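Local coordinates for protein carboxypeptidase 1 (Deinococcus radiodurans str. R1, PDB 5GIV) that probably removes amino acids one after another from the C-terminus of peptides, acting with broad specificity as a zinc-dependent carboxypeptidase of the M32 family, at residues G318-R321 with D322-E326; E444-F447 with A448-D451; E335-R338 with A339-V343; L30-Q34 with S35-P39; H386-Y389 with E390-G394. One frame throughout, in Å; residues are numbered along the deposited sequence.

All five contacts lie where a helix runs out, but the chemistry changes with place. Contact 3 is the buried one, built on an asparagine amide; the others are partly buried. Contacts 1 and 3 touch through Trp320 and Met336, at the ends of the successive helices 310-323 and 333-339, and contact 2, at the end of helix 443-448, also packs on helix 310-323. Contact 2 is the most charged, with a salt-bridge network and a bound water, whereas contacts 1 and 4 pair aromatic rings. Contact 4 is the one that meets the second subunit. Contact 5, about 26 Å from contact 3 between centres, pairs a tyrosine with a leucine and closes on a glycine.

Contact 1 of 5, residues G318-R321 with D322-E326; sequences GDWR and DTFPE
Thr323 turns back on Asp319 with two donors at once: its N lies 2.9 Å from Asp319 O, and its OG1 only 2.5 Å from that same Asp319 O. The two reach the carbonyl from opposite faces of its plane, gripping a single acceptor twice. OG1 sits beside its own backbone N (chi1 -50°), which also brings it 2.8 Å from Asp319 OD1; that carboxylate oxygen has its main partner in Arg216 of helix 207-221, through a salt bridge. A valine at Thr323 would probably leave Asp319 O with the amide as its one donor here and deprive OD1 of its hydroxyl neighbour. This is the last turn of helix 310-323, and Asp322 N to Gly318 O (2.9 Å) and Phe324 N to Trp320 O (3.0 Å) continue its i to i+4 bonding. Phe324 then leaves helical geometry, and Pro325 N has no hydrogen to offer Arg321 O. On the exposed side Arg321 NH2 makes a salt bridge with Asp322 OD1, which lies at the guanidinium edge. On the buried side the edge of Phe324 meets the face of Trp320 in a T-shaped pair, planes 63° apart, Phe324 CE2 standing 3.8 Å from Trp320 CZ3; Phe213 and Trp313 also pack edge-to-face with the indole.

Contact 2 of 5, residues E444-F447 with A448-D451; sequences EADF and ARKD
Asp446 O takes two backbone donors, Arg449 N at 2.9 Å and Asp451 N at 3.1 Å, which arrive from opposite faces of its carbonyl plane. With Lys450 N bonded to Phe447 O (2.8 Å), the Asp451 bond makes a Schellman motif, Lys450 being the C-prime residue with positive phi that ends the helix. Asp446, Arg449 and Asp451 also form a salt-bridge network. Arg449 NH2 is salt-bridged to Asp451 OD2 at 2.7 Å, the hydrogen bond within it weak, and makes a long salt bridge of 3.6 Å to Asp446 OD1. The bend in the arginine chain at chi3 (64°) lays it alongside Asp446, pointing the same way, with the carboxylate and guanidinium planes 73° apart. The other oxygen, Asp446 OD2, is salt-bridged to Arg454 and accepts from a water that also donates to Asp451 O, while Asp451 OD1 is bonded to Ser453 OG. Packing begins at Asp446 CB, 3.2 Å from Asp451 O. The Phe447 ring presents its edge to that carbonyl, CD1 being 3.8 Å from Asp451 O. Phe447 then meets the ring of Phe452 and Ala311, and Lys450 lies on Ala315 and Tyr316, which seats the end of helix 443-448 on helix 310-323.

Contact 3 of 5, residues E335-R338 with A339-V343; sequences EMYR and AVNTV
Asn341 points its side chain back at Tyr337. Its CB begins 3.8 Å from Arg338 O; CG lies beside its own backbone N (chi1 -68°), a setting that swings the amide toward the preceding turn and puts CG 3.9 Å from Tyr337 O. At the tip, ND2 donates to Tyr337 O at 2.9 Å, a somewhat bent bond with an N-H...O angle of 134°. The same ND2 stands 3.5 Å from Tyr337 CE1, the amide crossing the phenol ring obliquely with the two planes 64° apart. ND2 has a second acceptor in Arg308 O, and the other end of the amide, OD1, accepts from Lys496 NZ. Three partners therefore hold this buried amide and should fix its rotation.

Here helix 333-339 comes to its end. Ala339 N still makes the regular bond to Glu335 O, 2.9 Å long, but the bond from Val340 N to Met336 O is weak. Asn341 N shortens its reach to Arg338 O, three residues back, at 3.1 Å, so the amide side chain supplies to Tyr337 O the donor that a continuing helix would have drawn from the backbone of Asn341.

Val340 straddles the two carbonyls: CG1 is 3.3 Å from Met336 O and CG2 3.4 Å from Tyr337 O. The backbone beyond is tied outward too, Val340 O to Arg308 NH1 and Asn341 O to the hydroxyl of Tyr501 on helix 487-501. Tyr337 and Asn341 both rest on Leu500 of that helix, while Met336 goes to Trp313, Phe317 and Trp320 of helix 310-323.

Contact 4 of 5, residues L30-Q34 with S35-P39; sequences LGWDQ and STFLP
Trp32 carries Thr36 over one face of its indole and the edge of Phe37 against its six-membered ring, in the last turn of the long helix 8-36. Thr36 CG2 stands in CH-pi contact 4.1 Å from the centroid of the five-membered ring, 19° off its normal. The Phe37 pair is offset edge-to-face, planes 66° apart, with Phe37 CE2 3.6 Å from Trp32 CH2. Thr36 OG1, set between its own backbone N and carbonyl carbon (chi1 54°), can thereby donate to Trp32 O at 2.9 Å. One carbonyl then gathers the helix end: Asp33 O accepts from Phe37 N at 2.9 Å, Leu38 N at 3.0 Å and Thr36 N at 3.2 Å. Arg247 of the same chain makes a cation-pi contact with Trp32. A leucine in place of Trp32 lacks the indole, and would probably leave Thr36 CG2, the Phe37 edge and this arginine without their aromatic partner. Asp33 is held from both subunits: OD2 is salt-bridged to Arg46, and OD1 to Arg247 of the second subunit. Phe37 stacks on Phe37 of that subunit, so this turn forms part of the dimer interface, with the Trp32 side chain about 10 Å from that of Glu267, the probable catalytic acid-base. Asp33 OD1 also lies 3.7 Å from Phe37 CB.

Contact 5 of 5, residues H386-Y389 with E390-G394; sequences HAAY and EQNLG
Tyr389 and Leu393, one turn apart, lie side by side and point the same way, and they make the apolar part of this contact. Leu393 CD1 comes to the ring obliquely, 3.5 Å from Tyr389 CE2 and 3.6 Å from Tyr389 CD2, while Leu393 also rests on Leu359 and His360 of helix 357-372. The tyrosine's first torsion is well off a staggered value (chi1 -103°); its hydroxyl is bonded to His360 and Arg364, and its ring lies nearly parallel to that of Trp385, neighbours that probably hold it in this unusual setting.

Hydrogen bonding across the contact is the work of the backbone. Glu390 N to His386 O (2.9 Å) is almost straight at 170°, and Gln391 N to Ala387 O, Asn392 N to Ala388 O and Leu393 N to Tyr389 O follow in regular i to i+4 order.

Polar side chains mostly look elsewhere. Asn392 CB is packed 3.2 Å from Ala388 O, and ND2 comes within 3.4 Å of Ala388 O at an angle too poor for a bond; the amide is satisfied outside, OD1 by Arg180 and ND2 by Thr363. Glu390 lays its CG 3.4 Å from His386 O.

Gly394 then leaves helical geometry with positive phi (79°), the glycine-terminated C-terminal end common among α-helices, which here closes helix 381-393.

Contact 1 of 5, residues G318-R321 with D322-E326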
loop_
_atom_site.group_PDB
_atom_site.type_symbol
_atom_site.label_atom_id
_atom_site.label_comp_id
_atom_site.label_asym_id
_atom_site.label_seq_id
_atom_site.Cartn_x
_atom_site.Cartn_y
_atom_site.Cartn_z
ATOM N N GLY A 318 -3.251 -18.842 29.578
ATOM C CA GLY A 318 -2.443 -19.985 29.193
ATOM C C GLY A 318 -1.580 -19.700 27.979
ATOM O O GLY A 318 -0.363 -19.897 28.009
ATOM N N ASP A 319 -2.200 -19.236 26.890
ATOM C CA ASP A 319 -1.421 -18.847 25.716
ATOM C C ASP A 319 -0.448 -17.726 26.063
ATOM O O ASP A 319 0.717 -17.743 25.646
ATOM C CB ASP A 319 -2.361 -18.427 24.579
ATOM C CG ASP A 319 -1.615 -17.910 23.355
ATOM O OD1 ASP A 319 -0.381 -18.012 23.315
ATOM O OD2 ASP A 319 -2.256 -17.432 22.402
ATOM N N TRP A 320 -0.905 -16.769 26.864
ATOM C CA TRP A 320 -0.058 -15.667 27.303
ATOM C C TRP A 320 1.153 -16.179 28.075
ATOM O O TRP A 320 2.298 -15.832 27.758
ATOM C CB TRP A 320 -0.902 -14.724 28.159
ATOM C CG TRP A 320 -0.264 -13.444 28.594
ATOM C CD1 TRP A 320 0.135 -13.117 29.856
ATOM C CD2 TRP A 320 0.000 -12.299 27.778
ATOM N NE1 TRP A 320 0.640 -11.846 29.876
ATOM C CE2 TRP A 320 0.569 -11.318 28.613
ATOM C CE3 TRP A 320 -0.183 -12.009 26.423
ATOM C CZ2 TRP A 320 0.958 -10.070 28.136
ATOM C CZ3 TRP A 320 0.198 -10.770 25.953
ATOM C CH2 TRP A 320 0.761 -9.816 26.805
ATOM N N ARG A 321 0.912 -17.015 29.093
ATOM C CA ARG A 321 1.997 -17.544 29.915
ATOM C C ARG A 321 2.956 -18.388 29.087
ATOM O O ARG A 321 4.178 -18.286 29.242
ATOM C CB ARG A 321 1.422 -18.374 31.061
ATOM C CG ARG A 321 2.369 -18.567 32.226
ATOM C CD ARG A 321 2.224 -19.943 32.870
ATOM N NE ARG A 321 0.845 -20.260 33.251
ATOM C CZ ARG A 321 0.055 -21.099 32.580
ATOM N NH1 ARG A 321 -1.188 -21.331 33.003
ATOM N NH2 ARG A 321 0.507 -21.711 31.484
ATOM N N ASP A 322 2.417 -19.240 28.212
ATOM C CA ASP A 322 3.261 -20.084 27.373
ATOM C C ASP A 322 4.121 -19.245 26.441
ATOM O O ASP A 322 5.264 -19.609 26.140
ATOM C CB ASP A 322 2.394 -21.056 26.564
ATOM C CG ASP A 322 1.713 -22.103 27.436
ATOM O OD1 ASP A 322 2.146 -22.320 28.586
ATOM O OD2 ASP A 322 0.722 -22.699 26.976
ATOM N N THR A 323 3.572 -18.132 25.943
ATOM C CA THR A 323 4.318 -17.278 25.032
ATOM C C THR A 323 5.398 -16.495 25.770
ATOM O O THR A 323 6.468 -16.220 25.204
ATOM C CB THR A 323 3.352 -16.340 24.307
ATOM O OG1 THR A 323 2.260 -17.102 23.761
ATOM C CG2 THR A 323 4.057 -15.600 23.162
ATOM N N PHE A 324 5.140 -16.120 27.021
ATOM C CA PHE A 324 6.079 -15.345 27.831
ATOM C C PHE A 324 6.269 -16.035 29.178
ATOM O O PHE A 324 5.883 -15.497 30.223
ATOM C CB PHE A 324 5.573 -13.915 28.019
ATOM C CG PHE A 324 5.237 -13.205 26.733
ATOM C CD1 PHE A 324 6.236 -12.690 25.926
ATOM C CD2 PHE A 324 3.915 -13.055 26.334
ATOM C CE1 PHE A 324 5.918 -12.029 24.745
ATOM C CE2 PHE A 324 3.591 -12.400 25.163
ATOM C CZ PHE A 324 4.593 -11.881 24.365
ATOM N N PRO A 325 6.893 -17.229 29.193
ATOM C CA PRO A 325 6.960 -18.023 30.433
ATOM C C PRO A 325 7.794 -17.405 31.541
ATOM O O PRO A 325 7.347 -17.354 32.695
ATOM C CB PRO A 325 7.555 -19.357 29.965
ATOM C CG PRO A 325 8.312 -19.023 28.725
ATOM C CD PRO A 325 7.516 -17.923 28.051
ATOM N N GLU A 326 9.018 -16.975 31.241
ATOM C CA GLU A 326 9.820 -16.376 32.298
ATOM C C GLU A 326 9.194 -15.075 32.787
ATOM O O GLU A 326 9.247 -14.768 33.984
ATOM C CB GLU A 326 11.261 -16.157 31.835
ATOM C CG GLU A 326 12.144 -15.545 32.918
ATOM C CD GLU A 326 13.585 -15.345 32.476
ATOM O OE1 GLU A 326 14.094 -14.209 32.593
ATOM O OE2 GLU A 326 14.217 -16.321 32.009
#

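Contact 2 of 5, residues E444-F447 with A448-D451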
loop_
_atom_site.group_PDB
_atom_site.type_symbol
_atom_site.label_atom_id
_atom_site.label_comp_id
_atom_site.label_asym_id
_atom_site.label_seq_id
_atom_site.Cartn_x
_atom_site.Cartn_y
_atom_site.Cartn_z
ATOM N N GLU A 444 -20.063 -14.604 29.243
ATOM C CA GLU A 444 -18.756 -14.766 29.872
ATOM C C GLU A 444 -18.291 -16.215 29.829
ATOM O O GLU A 444 -17.110 -16.487 29.592
ATOM C CB GLU A 444 -18.792 -14.255 31.311
ATOM C CG GLU A 444 -19.097 -12.778 31.442
ATOM C CD GLU A 444 -19.128 -12.339 32.888
ATOM O OE1 GLU A 444 -18.879 -13.198 33.766
ATOM O OE2 GLU A 444 -19.387 -11.143 33.151
ATOM N N ALA A 445 -19.204 -17.163 30.032
ATOM C CA ALA A 445 -18.814 -18.565 29.955
ATOM C C ALA A 445 -18.321 -18.918 28.559
ATOM O O ALA A 445 -17.387 -19.715 28.405
ATOM C CB ALA A 445 -19.985 -19.461 30.364
ATOM N N ASP A 446 -18.930 -18.323 27.527
ATOM C CA ASP A 446 -18.439 -18.517 26.168
ATOM C C ASP A 446 -17.012 -18.007 26.026
ATOM O O ASP A 446 -16.172 -18.652 25.386
ATOM C CB ASP A 446 -19.346 -17.798 25.165
ATOM C CG ASP A 446 -20.768 -18.330 25.166
ATOM O OD1 ASP A 446 -21.026 -19.379 25.796
ATOM O OD2 ASP A 446 -21.628 -17.708 24.506
ATOM N N PHE A 447 -16.722 -16.836 26.608
ATOM C CA PHE A 447 -15.414 -16.212 26.424
ATOM C C PHE A 447 -14.299 -17.097 26.961
ATOM O O PHE A 447 -13.229 -17.203 26.345
ATOM C CB PHE A 447 -15.376 -14.847 27.114
ATOM C CG PHE A 447 -16.406 -13.869 26.604
ATOM C CD1 PHE A 447 -17.048 -14.076 25.392
ATOM C CD2 PHE A 447 -16.726 -12.741 27.340
ATOM C CE1 PHE A 447 -17.988 -13.176 24.926
ATOM C CE2 PHE A 447 -17.668 -11.843 26.888
ATOM C CZ PHE A 447 -18.297 -12.056 25.677
ATOM N N ALA A 448 -14.533 -17.750 28.105
ATOM C CA ALA A 448 -13.526 -18.634 28.678
ATOM C C ALA A 448 -13.184 -19.775 27.738
ATOM O O ALA A 448 -12.117 -20.380 27.875
ATOM C CB ALA A 448 -14.004 -19.181 30.022
ATOM N N ARG A 449 -14.079 -20.093 26.806
ATOM C CA ARG A 449 -13.866 -21.101 25.778
ATOM C C ARG A 449 -13.323 -20.510 24.471
ATOM O O ARG A 449 -13.266 -21.220 23.460
ATOM C CB ARG A 449 -15.187 -21.840 25.520
ATOM C CG ARG A 449 -15.062 -23.174 24.799
ATOM C CD ARG A 449 -16.399 -23.923 24.765
ATOM N NE ARG A 449 -17.430 -23.209 24.005
ATOM C CZ ARG A 449 -18.404 -22.489 24.556
ATOM N NH1 ARG A 449 -18.488 -22.385 25.880
ATOM N NH2 ARG A 449 -19.292 -21.868 23.784
ATOM N N LYS A 450 -12.932 -19.226 24.474
ATOM C CA LYS A 450 -12.462 -18.509 23.277
ATOM C C LYS A 450 -13.538 -18.462 22.198
ATOM O O LYS A 450 -13.239 -18.376 21.003
ATOM C CB LYS A 450 -11.167 -19.111 22.725
ATOM C CG LYS A 450 -10.047 -19.139 23.754
ATOM C CD LYS A 450 -8.728 -19.594 23.164
ATOM C CE LYS A 450 -7.643 -19.620 24.233
ATOM N NZ LYS A 450 -6.334 -20.111 23.726
ATOM N N ASP A 451 -14.799 -18.501 22.613
ATOM C CA ASP A 451 -15.938 -18.493 21.705
ATOM C C ASP A 451 -16.667 -17.161 21.845
ATOM O O ASP A 451 -17.370 -16.933 22.839
ATOM C CB ASP A 451 -16.860 -19.671 22.014
ATOM C CG ASP A 451 -18.127 -19.654 21.193
ATOM O OD1 ASP A 451 -18.159 -19.010 20.125
ATOM O OD2 ASP A 451 -19.092 -20.309 21.609
HETATM O O HOH W 1 -20.016 -15.889 22.515
#

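Contact 3 of 5, residues E335-R338 with A339-V343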
loop_
_atom_site.group_PDB
_atom_site.type_symbol
_atom_site.label_atom_id
_atom_site.label_comp_id
_atom_site.label_asym_id
_atom_site.label_seq_id
_atom_site.Cartn_x
_atom_site.Cartn_y
_atom_site.Cartn_z
ATOM N N GLU A 335 -3.594 -12.090 38.775
ATOM C CA GLU A 335 -2.759 -10.898 38.821
ATOM C C GLU A 335 -2.676 -10.224 37.454
ATOM O O GLU A 335 -2.681 -8.994 37.361
ATOM C CB GLU A 335 -1.375 -11.255 39.354
ATOM C CG GLU A 335 -1.387 -11.527 40.844
ATOM C CD GLU A 335 -0.045 -11.950 41.380
ATOM O OE1 GLU A 335 0.572 -12.862 40.798
ATOM O OE2 GLU A 335 0.373 -11.388 42.406
ATOM N N MET A 336 -2.635 -11.011 36.382
ATOM C CA MET A 336 -2.638 -10.428 35.051
ATOM C C MET A 336 -3.951 -9.706 34.778
ATOM O O MET A 336 -3.957 -8.633 34.161
ATOM C CB MET A 336 -2.376 -11.506 34.002
ATOM C CG MET A 336 -2.386 -10.987 32.579
ATOM S SD MET A 336 -1.065 -9.796 32.284
ATOM C CE MET A 336 0.355 -10.802 32.617
ATOM N N TYR A 337 -5.075 -10.266 35.247
ATOM C CA TYR A 337 -6.352 -9.574 35.097
ATOM C C TYR A 337 -6.365 -8.253 35.857
ATOM O O TYR A 337 -6.891 -7.249 35.359
ATOM C CB TYR A 337 -7.507 -10.462 35.560
ATOM C CG TYR A 337 -8.761 -9.681 35.890
ATOM C CD1 TYR A 337 -9.558 -9.149 34.894
ATOM C CD2 TYR A 337 -9.137 -9.468 37.213
ATOM C CE1 TYR A 337 -10.698 -8.425 35.199
ATOM C CE2 TYR A 337 -10.276 -8.753 37.531
ATOM C CZ TYR A 337 -11.052 -8.235 36.526
ATOM O OH TYR A 337 -12.184 -7.522 36.850
ATOM N N ARG A 338 -5.811 -8.225 37.065
ATOM C CA ARG A 338 -5.823 -6.971 37.808
ATOM C C ARG A 338 -4.867 -5.955 37.199
ATOM O O ARG A 338 -5.146 -4.752 37.226
ATOM C CB ARG A 338 -5.477 -7.213 39.275
ATOM C CG ARG A 338 -6.386 -8.213 39.957
ATOM C CD ARG A 338 -5.847 -8.584 41.333
ATOM N NE ARG A 338 -6.538 -7.863 42.393
ATOM C CZ ARG A 338 -7.606 -8.337 43.025
ATOM N NH1 ARG A 338 -8.085 -9.538 42.705
ATOM N NH2 ARG A 338 -8.193 -7.620 43.980
ATOM N N ALA A 339 -3.752 -6.417 36.632
ATOM C CA ALA A 339 -2.737 -5.499 36.142
ATOM C C ALA A 339 -3.191 -4.719 34.916
ATOM O O ALA A 339 -2.677 -3.621 34.671
ATOM C CB ALA A 339 -1.458 -6.264 35.825
ATOM N N VAL A 340 -4.147 -5.245 34.144
ATOM C CA VAL A 340 -4.648 -4.533 32.974
ATOM C C VAL A 340 -5.745 -3.548 33.341
ATOM O O VAL A 340 -6.349 -2.948 32.442
ATOM C CB VAL A 340 -5.164 -5.490 31.873
ATOM C CG1 VAL A 340 -4.131 -6.578 31.550
ATOM C CG2 VAL A 340 -6.527 -6.067 32.225
ATOM N N ASN A 341 -6.080 -3.422 34.622
ATOM C CA ASN A 341 -7.154 -2.559 35.094
ATOM C C ASN A 341 -6.670 -1.603 36.174
ATOM O O ASN A 341 -7.392 -1.308 37.130
ATOM C CB ASN A 341 -8.336 -3.377 35.614
ATOM C CG ASN A 341 -9.055 -4.133 34.518
ATOM O OD1 ASN A 341 -9.666 -3.529 33.634
ATOM N ND2 ASN A 341 -9.019 -5.462 34.585
ATOM N N THR A 342 -5.443 -1.106 36.056
ATOM C CA THR A 342 -4.998 -0.072 36.975
ATOM C C THR A 342 -5.596 1.279 36.599
ATOM O O THR A 342 -6.033 1.502 35.470
ATOM C CB THR A 342 -3.476 0.028 36.991
ATOM O OG1 THR A 342 -3.034 0.711 35.811
ATOM C CG2 THR A 342 -2.809 -1.339 37.137
ATOM N N VAL A 343 -5.585 2.198 37.564
ATOM C CA VAL A 343 -6.167 3.528 37.402
ATOM C C VAL A 343 -5.198 4.551 37.976
ATOM O O VAL A 343 -4.523 4.280 38.971
ATOM C CB VAL A 343 -7.535 3.646 38.113
ATOM C CG1 VAL A 343 -8.030 5.091 38.079
ATOM C CG2 VAL A 343 -8.558 2.702 37.506
#

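Contact 4 of 5, residues L30-Q34 with S35-P39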
loop_
_atom_site.group_PDB
_atom_site.type_symbol
_atom_site.label_atom_id
_atom_site.label_comp_id
_atom_site.label_asym_id
_atom_site.label_seq_id
_atom_site.Cartn_x
_atom_site.Cartn_y
_atom_site.Cartn_z
ATOM N N LEU A 30 -3.947 5.543 -0.279
ATOM C CA LEU A 30 -2.888 6.546 -0.277
ATOM C C LEU A 30 -2.532 6.956 1.142
ATOM O O LEU A 30 -1.358 7.159 1.459
ATOM C CB LEU A 30 -3.320 7.758 -1.094
ATOM C CG LEU A 30 -3.293 7.589 -2.606
ATOM C CD1 LEU A 30 -4.127 8.704 -3.246
ATOM C CD2 LEU A 30 -1.853 7.599 -3.124
ATOM N N GLY A 31 -3.540 7.095 2.008
ATOM C CA GLY A 31 -3.270 7.449 3.392
ATOM C C GLY A 31 -2.715 6.294 4.205
ATOM O O GLY A 31 -1.814 6.479 5.033
ATOM N N TRP A 32 -3.240 5.086 3.985
ATOM C CA TRP A 32 -2.719 3.931 4.709
ATOM C C TRP A 32 -1.247 3.713 4.393
ATOM O O TRP A 32 -0.430 3.506 5.298
ATOM C CB TRP A 32 -3.534 2.682 4.375
ATOM C CG TRP A 32 -2.916 1.410 4.900
ATOM C CD1 TRP A 32 -3.124 0.834 6.120
ATOM C CD2 TRP A 32 -1.996 0.561 4.206
ATOM N NE1 TRP A 32 -2.395 -0.331 6.227
ATOM C CE2 TRP A 32 -1.694 -0.518 5.063
ATOM C CE3 TRP A 32 -1.401 0.607 2.938
ATOM C CZ2 TRP A 32 -0.813 -1.535 4.701
ATOM C CZ3 TRP A 32 -0.530 -0.406 2.576
ATOM C CH2 TRP A 32 -0.244 -1.465 3.454
ATOM N N ASP A 33 -0.889 3.762 3.107
ATOM C CA ASP A 33 0.507 3.592 2.724
ATOM C C ASP A 33 1.367 4.735 3.249
ATOM O O ASP A 33 2.521 4.518 3.643
ATOM C CB ASP A 33 0.608 3.480 1.198
ATOM C CG ASP A 33 2.049 3.402 0.704
ATOM O OD1 ASP A 33 2.668 2.312 0.798
ATOM O OD2 ASP A 33 2.555 4.445 0.228
ATOM N N GLN A 34 0.813 5.949 3.294
ATOM C CA GLN A 34 1.555 7.086 3.823
ATOM C C GLN A 34 1.973 6.855 5.268
ATOM O O GLN A 34 3.058 7.275 5.684
ATOM C CB GLN A 34 0.708 8.350 3.702
ATOM C CG GLN A 34 1.322 9.584 4.314
ATOM C CD GLN A 34 0.314 10.702 4.480
ATOM O OE1 GLN A 34 -0.810 10.492 4.961
ATOM N NE2 GLN A 34 0.698 11.899 4.058
ATOM N N SER A 35 1.126 6.194 6.048
ATOM C CA SER A 35 1.404 5.952 7.455
ATOM C C SER A 35 2.251 4.712 7.707
ATOM O O SER A 35 2.783 4.563 8.804
ATOM C CB SER A 35 0.093 5.813 8.231
ATOM O OG SER A 35 -0.650 7.011 8.151
ATOM N N THR A 36 2.367 3.804 6.743
ATOM C CA THR A 36 3.047 2.538 6.974
ATOM C C THR A 36 4.377 2.439 6.246
ATOM O O THR A 36 5.392 2.109 6.859
ATOM C CB THR A 36 2.152 1.363 6.561
ATOM O OG1 THR A 36 1.730 1.543 5.203
ATOM C CG2 THR A 36 0.924 1.285 7.452
ATOM N N PHE A 37 4.391 2.653 4.932
ATOM C CA PHE A 37 5.556 2.297 4.138
ATOM C C PHE A 37 6.130 3.424 3.289
ATOM O O PHE A 37 7.201 3.235 2.708
ATOM C CB PHE A 37 5.219 1.096 3.242
ATOM C CG PHE A 37 4.789 -0.124 4.029
ATOM C CD1 PHE A 37 5.693 -0.787 4.848
ATOM C CD2 PHE A 37 3.481 -0.588 3.971
ATOM C CE1 PHE A 37 5.303 -1.899 5.587
ATOM C CE2 PHE A 37 3.091 -1.696 4.701
ATOM C CZ PHE A 37 4.000 -2.354 5.505
ATOM N N LEU A 38 5.485 4.576 3.214
ATOM C CA LEU A 38 5.982 5.657 2.385
ATOM C C LEU A 38 7.410 6.015 2.779
ATOM O O LEU A 38 7.669 6.296 3.956
ATOM C CB LEU A 38 5.084 6.873 2.533
ATOM C CG LEU A 38 5.406 8.026 1.593
ATOM C CD1 LEU A 38 5.098 7.603 0.151
ATOM C CD2 LEU A 38 4.648 9.297 1.994
ATOM N N PRO A 39 8.361 5.987 1.853
ATOM C CA PRO A 39 9.729 6.403 2.188
ATOM C C PRO A 39 9.804 7.892 2.512
ATOM O O PRO A 39 8.974 8.699 2.081
ATOM C CB PRO A 39 10.531 6.058 0.924
ATOM C CG PRO A 39 9.689 5.000 0.231
ATOM C CD PRO A 39 8.272 5.369 0.521
#

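Contact 5 of 5, residues H386-Y389 with E390-G394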
loop_
_atom_site.group_PDB
_atom_site.type_symbol
_atom_site.label_atom_id
_atom_site.label_comp_id
_atom_site.label_asym_id
_atom_site.label_seq_id
_atom_site.Cartn_x
_atom_site.Cartn_y
_atom_site.Cartn_z
ATOM N N HIS A 386 -3.562 23.893 30.744
ATOM C CA HIS A 386 -2.928 23.496 32.000
ATOM C C HIS A 386 -3.848 23.745 33.190
ATOM O O HIS A 386 -3.949 22.909 34.096
ATOM C CB HIS A 386 -1.606 24.245 32.190
ATOM C CG HIS A 386 -0.512 23.806 31.261
ATOM N ND1 HIS A 386 -0.256 22.480 30.982
ATOM C CD2 HIS A 386 0.399 24.521 30.554
ATOM C CE1 HIS A 386 0.759 22.397 30.139
ATOM N NE2 HIS A 386 1.175 23.621 29.863
ATOM N N ALA A 387 -4.529 24.891 33.209
ATOM C CA ALA A 387 -5.448 25.175 34.307
ATOM C C ALA A 387 -6.565 24.140 34.366
ATOM O O ALA A 387 -6.938 23.679 35.451
ATOM C CB ALA A 387 -6.019 26.585 34.159
ATOM N N ALA A 388 -7.109 23.759 33.209
ATOM C CA ALA A 388 -8.177 22.765 33.188
ATOM C C ALA A 388 -7.666 21.379 33.579
ATOM O O ALA A 388 -8.415 20.591 34.163
ATOM C CB ALA A 388 -8.840 22.728 31.815
ATOM N N TYR A 389 -6.415 21.045 33.230
ATOM C CA TYR A 389 -5.860 19.761 33.656
ATOM C C TYR A 389 -5.650 19.730 35.167
ATOM O O TYR A 389 -5.964 18.725 35.816
ATOM C CB TYR A 389 -4.559 19.458 32.897
ATOM C CG TYR A 389 -4.755 18.450 31.789
ATOM C CD1 TYR A 389 -5.346 18.815 30.587
ATOM C CD2 TYR A 389 -4.375 17.130 31.953
ATOM C CE1 TYR A 389 -5.550 17.887 29.582
ATOM C CE2 TYR A 389 -4.565 16.200 30.956
ATOM C CZ TYR A 389 -5.150 16.577 29.774
ATOM O OH TYR A 389 -5.342 15.633 28.787
ATOM N N GLU A 390 -5.147 20.821 35.758
ATOM C CA GLU A 390 -5.054 20.869 37.218
ATOM C C GLU A 390 -6.429 20.722 37.854
ATOM O O GLU A 390 -6.601 19.971 38.822
ATOM C CB GLU A 390 -4.398 22.165 37.688
ATOM C CG GLU A 390 -2.962 22.333 37.264
ATOM C CD GLU A 390 -2.360 23.605 37.816
ATOM O OE1 GLU A 390 -2.414 23.790 39.055
ATOM O OE2 GLU A 390 -1.848 24.421 37.010
ATOM N N GLN A 391 -7.428 21.422 37.308
ATOM C CA GLN A 391 -8.768 21.366 37.877
ATOM C C GLN A 391 -9.396 19.987 37.710
ATOM O O GLN A 391 -9.962 19.443 38.663
ATOM C CB GLN A 391 -9.653 22.410 37.194
ATOM C CG GLN A 391 -11.144 22.202 37.427
ATOM C CD GLN A 391 -12.016 23.142 36.599
ATOM O OE1 GLN A 391 -11.515 24.023 35.891
ATOM N NE2 GLN A 391 -13.329 22.915 36.639
ATOM N N ASN A 392 -9.257 19.379 36.530
ATOM C CA ASN A 392 -10.018 18.172 36.239
ATOM C C ASN A 392 -9.272 16.887 36.546
ATOM O O ASN A 392 -9.910 15.877 36.852
ATOM C CB ASN A 392 -10.465 18.149 34.773
ATOM C CG ASN A 392 -11.474 19.235 34.457
ATOM O OD1 ASN A 392 -12.227 19.671 35.330
ATOM N ND2 ASN A 392 -11.520 19.652 33.194
ATOM N N LEU A 393 -7.946 16.885 36.470
ATOM C CA LEU A 393 -7.189 15.666 36.696
ATOM C C LEU A 393 -6.187 15.786 37.826
ATOM O O LEU A 393 -5.525 14.797 38.148
ATOM C CB LEU A 393 -6.483 15.244 35.406
ATOM C CG LEU A 393 -7.500 14.709 34.399
ATOM C CD1 LEU A 393 -7.146 15.095 32.976
ATOM C CD2 LEU A 393 -7.577 13.211 34.540
ATOM N N GLY A 394 -6.052 16.960 38.433
ATOM C CA GLY A 394 -5.193 17.119 39.583
ATOM C C GLY A 394 -3.713 17.231 39.296
ATOM O O GLY A 394 -2.915 17.198 40.236
#